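Local coordinates for protein sulfite dehydrogenase (Paracoccus pantotrophus, PDB 2XTS) that oxidises protein-bound sulfane sulfur at a molybdenum cofactor and works with a heme c cytochrome subunit in electron transfer, at residues V50-T56 with F72-G78. Numbering follows the deposited sequence.
With MTE (phosphonic acidmono-(2-amino-5,6-dimercapto-4-oxo-3,7,8a,9,10,10a-hexahydro-4H-8-oxa-1,3,9,10-tetraaza-anthracen-7-ylmethyl)ester), chain E; HEC (heme c), chain K; 2MO (molybdenum (IV)oxide), chain F.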
# COMPACT_ATOMS: atom_id res chain seq x y z
N VAL A 50 -3.78 2.67 -26.14
CA VAL A 50 -4.97 2.21 -25.41
C VAL A 50 -5.13 0.68 -25.36
O VAL A 50 -5.89 0.18 -24.54
CB VAL A 50 -6.28 2.90 -25.83
CG1 VAL A 50 -6.16 4.39 -25.62
CG2 VAL A 50 -6.67 2.59 -27.25
N SER A 51 -4.45 -0.05 -26.24
CA SER A 51 -4.33 -1.50 -26.07
C SER A 51 -2.86 -1.82 -25.89
O SER A 51 -2.13 -2.11 -26.82
CB SER A 51 -4.97 -2.32 -27.20
OG SER A 51 -4.80 -3.72 -26.92
N SER A 52 -2.41 -1.72 -24.66
CA SER A 52 -1.01 -1.68 -24.35
C SER A 52 -0.78 -1.95 -22.88
O SER A 52 -1.69 -2.35 -22.13
CB SER A 52 -0.43 -0.32 -24.79
OG SER A 52 0.98 -0.31 -24.77
N ILE A 53 0.48 -1.76 -22.51
CA ILE A 53 1.06 -2.19 -21.25
C ILE A 53 1.98 -1.08 -20.76
O ILE A 53 2.66 -0.43 -21.55
CB ILE A 53 1.88 -3.49 -21.49
CG1 ILE A 53 2.47 -4.06 -20.21
CG2 ILE A 53 3.00 -3.31 -22.56
CD1 ILE A 53 1.46 -4.63 -19.32
N ASN A 54 2.06 -0.91 -19.44
CA ASN A 54 3.18 -0.19 -18.85
C ASN A 54 3.76 -1.03 -17.73
O ASN A 54 3.30 -2.15 -17.51
CB ASN A 54 2.81 1.25 -18.47
CG ASN A 54 1.81 1.34 -17.34
OD1 ASN A 54 1.79 0.49 -16.45
ND2 ASN A 54 1.01 2.42 -17.32
N PHE A 55 4.82 -0.54 -17.07
CA PHE A 55 5.65 -1.41 -16.26
C PHE A 55 5.86 -0.86 -14.86
O PHE A 55 6.21 0.31 -14.71
CB PHE A 55 7.02 -1.58 -16.95
CG PHE A 55 6.95 -2.26 -18.28
CD1 PHE A 55 6.76 -1.53 -19.44
CD2 PHE A 55 7.02 -3.64 -18.36
CE1 PHE A 55 6.62 -2.17 -20.66
CE2 PHE A 55 6.93 -4.27 -19.59
CZ PHE A 55 6.73 -3.54 -20.72
N THR A 56 5.65 -1.70 -13.86
CA THR A 56 5.89 -1.33 -12.46
C THR A 56 7.39 -1.16 -12.21
O THR A 56 8.18 -1.96 -12.69
CB THR A 56 5.42 -2.47 -11.53
OG1 THR A 56 4.06 -2.80 -11.82
CG2 THR A 56 5.58 -2.13 -10.06
N PHE A 72 1.53 -1.46 -12.42
CA PHE A 72 1.35 -1.49 -13.87
C PHE A 72 -0.11 -1.55 -14.28
O PHE A 72 -0.98 -2.00 -13.52
CB PHE A 72 2.11 -2.65 -14.55
CG PHE A 72 1.37 -3.96 -14.59
CD1 PHE A 72 1.14 -4.71 -13.46
CD2 PHE A 72 0.94 -4.47 -15.80
CE1 PHE A 72 0.47 -5.91 -13.54
CE2 PHE A 72 0.28 -5.66 -15.87
CZ PHE A 72 0.04 -6.39 -14.76
N GLU A 73 -0.34 -1.14 -15.52
CA GLU A 73 -1.63 -1.15 -16.21
C GLU A 73 -1.53 -1.97 -17.46
O GLU A 73 -0.56 -1.87 -18.20
CB GLU A 73 -1.97 0.26 -16.68
CG GLU A 73 -2.12 1.31 -15.61
CD GLU A 73 -2.22 2.70 -16.21
OE1 GLU A 73 -3.19 3.00 -16.95
OE2 GLU A 73 -1.32 3.50 -15.97
N ARG A 74 -2.56 -2.74 -17.75
CA ARG A 74 -2.74 -3.36 -19.07
C ARG A 74 -4.20 -3.17 -19.46
O ARG A 74 -5.10 -3.63 -18.75
CB ARG A 74 -2.33 -4.84 -19.08
CG ARG A 74 -1.90 -5.37 -20.45
CD ARG A 74 -3.00 -5.43 -21.47
NE ARG A 74 -2.58 -6.35 -22.53
CZ ARG A 74 -2.75 -6.15 -23.83
NH1 ARG A 74 -3.35 -5.05 -24.30
NH2 ARG A 74 -2.29 -7.07 -24.67
N HIS A 75 -4.43 -2.46 -20.56
CA HIS A 75 -5.77 -2.24 -21.11
C HIS A 75 -5.84 -2.70 -22.55
O HIS A 75 -4.81 -2.78 -23.22
CB HIS A 75 -6.14 -0.74 -21.10
CG HIS A 75 -5.82 -0.06 -19.83
ND1 HIS A 75 -5.08 1.10 -19.72
CD2 HIS A 75 -6.08 -0.48 -18.58
CE1 HIS A 75 -4.95 1.40 -18.43
NE2 HIS A 75 -5.56 0.45 -17.72
N HIS A 76 -7.05 -2.93 -23.02
CA HIS A 76 -7.29 -3.24 -24.43
C HIS A 76 -8.14 -2.18 -25.14
O HIS A 76 -8.09 -2.10 -26.37
CB HIS A 76 -7.90 -4.63 -24.62
CG HIS A 76 -7.03 -5.76 -24.16
ND1 HIS A 76 -6.37 -6.65 -24.98
CD2 HIS A 76 -6.73 -6.14 -22.89
CE1 HIS A 76 -5.70 -7.51 -24.23
NE2 HIS A 76 -5.90 -7.21 -22.96
N SER A 77 -8.88 -1.35 -24.39
CA SER A 77 -9.58 -0.19 -24.96
C SER A 77 -9.48 0.99 -24.01
O SER A 77 -10.35 1.84 -23.98
CB SER A 77 -11.03 -0.49 -25.32
OG SER A 77 -11.80 -0.86 -24.20
N GLY A 78 -8.36 1.06 -23.28
CA GLY A 78 -8.06 2.15 -22.35
C GLY A 78 -8.70 1.98 -20.97
O GLY A 78 -9.50 1.08 -20.75
N1 MTE E . -10.10 -6.25 -17.91
C2 MTE E . -10.73 -5.55 -18.84
N2 MTE E . -12.05 -5.31 -18.69
N3 MTE E . -10.10 -5.06 -19.92
C4 MTE E . -8.77 -5.26 -20.14
O4 MTE E . -8.25 -4.76 -21.16
N5 MTE E . -6.68 -6.38 -19.31
C6 MTE E . -6.34 -7.59 -18.60
C7 MTE E . -6.80 -7.63 -17.15
N8 MTE E . -8.20 -7.29 -17.07
C9 MTE E . -8.02 -6.04 -19.18
C10 MTE E . -8.77 -6.54 -18.03
C1' MTE E . -4.85 -7.90 -18.64
S1' MTE E . -4.16 -8.53 -20.12
C2' MTE E . -4.06 -7.78 -17.54
S2' MTE E . -2.43 -8.30 -17.53
C3' MTE E . -4.65 -7.21 -16.27
O3' MTE E . -6.00 -6.73 -16.40
C4' MTE E . -3.83 -6.02 -15.81
O4' MTE E . -4.34 -5.54 -14.56
P MTE E . -3.89 -4.06 -14.14
O1P MTE E . -2.34 -4.24 -14.05
O2P MTE E . -4.22 -3.08 -15.22
O3P MTE E . -4.49 -3.83 -12.80
FE HEC K . -10.05 -4.23 -35.58
CHA HEC K . -8.32 -6.39 -33.61
CHB HEC K . -11.86 -6.84 -36.82
CHC HEC K . -11.97 -2.06 -37.27
CHD HEC K . -7.86 -1.76 -34.87
NA HEC K . -10.09 -6.22 -35.28
C1A HEC K . -9.24 -6.92 -34.45
C2A HEC K . -9.50 -8.34 -34.59
C3A HEC K . -10.49 -8.46 -35.49
C4A HEC K . -10.86 -7.13 -35.92
CMA HEC K . -11.17 -9.74 -36.00
CAA HEC K . -8.74 -9.46 -33.83
CBA HEC K . -7.41 -9.79 -34.50
CGA HEC K . -6.69 -10.93 -33.85
O1A HEC K . -6.79 -11.11 -32.63
O2A HEC K . -6.06 -11.68 -34.63
NB HEC K . -11.63 -4.40 -36.76
C1B HEC K . -12.27 -5.56 -37.15
C2B HEC K . -13.49 -5.22 -37.84
C3B HEC K . -13.51 -3.88 -38.00
C4B HEC K . -12.37 -3.36 -37.30
CMB HEC K . -14.42 -6.27 -38.48
CAB HEC K . -14.59 -3.03 -38.65
CBB HEC K . -15.98 -3.37 -38.04
NC HEC K . -9.92 -2.25 -35.99
C1C HEC K . -10.81 -1.55 -36.74
C2C HEC K . -10.36 -0.19 -36.84
C3C HEC K . -9.20 -0.10 -36.17
C4C HEC K . -8.90 -1.42 -35.67
CMC HEC K . -11.11 0.94 -37.59
CAC HEC K . -8.22 1.05 -35.97
CBC HEC K . -8.71 2.41 -35.61
ND HEC K . -8.40 -4.11 -34.44
C1D HEC K . -7.71 -2.94 -34.18
C2D HEC K . -6.74 -3.14 -33.14
C3D HEC K . -6.90 -4.55 -32.74
C4D HEC K . -7.92 -5.09 -33.58
CMD HEC K . -5.79 -2.15 -32.48
CAD HEC K . -6.11 -5.25 -31.64
CBD HEC K . -6.85 -5.07 -30.31
CGD HEC K . -6.19 -5.78 -29.17
O1D HEC K . -5.25 -6.59 -29.39
O2D HEC K . -6.66 -5.60 -28.03
MO 2MO F . -2.06 -9.47 -19.57
OT1 2MO F . -2.27 -11.22 -19.23
OT2 2MO F . -1.75 -9.09 -21.47
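Ser-52 and His-75 exchange two backbone hydrogen bonds, as an antiparallel hydrogen-bonded pair. Ile-53 and Arg-74 follow as the non-hydrogen-bonded pair. Beyond that pair Asn-54 N bonds Glu-73 O; at the other end Gly-78 N bonds Val-50 O.

Side chains add bonds at the Asn-54 end. Asn-54 OD1 accepts from Glu-73 N at 2.8 Å, the donor lying above the amide carbonyl plane. Asn-54 ND2 gives Glu-73 OE2 a weak bond, with amide and carboxylate planes 76° apart; it also bonds Val-22 of the second subunit. Thr-56 OG1 accepts from Phe-72 N and also bonds Ile-143 O.

This two-stranded antiparallel ribbon runs along the molybdopterin and reaches the heme at its Ser-51/His-76 end. Arg-74 N bonds phosphate oxygen O2P of MTE at 3.0 Å, while MTE O1P sits over the Phe-72 ring centre. Ile-53 CD1 packs at the edge of that ring, 3.6 Å from Phe-72 CD2.

A bend at chi2 (-67°) in Arg-74 carries its guanidinium to Ser-51 and the molybdenum oxide (2MO). Ser-51 OG and 2MO OT2 lie at its edge, NH1 bonding the first and NE the second. NH1 also bonds His-75 O at 2.9 Å, opposite Ser-52 N across that carbonyl plane. His-76 CE1 lies over one guanidinium face. Replacing Arg-74 with alanine would probably leave OT2 and Ser-51 OG without this donor.

Ser-51 OG donates to heme propionate O2D at 2.9 Å, and His-76 ND1 bonds the same oxygen.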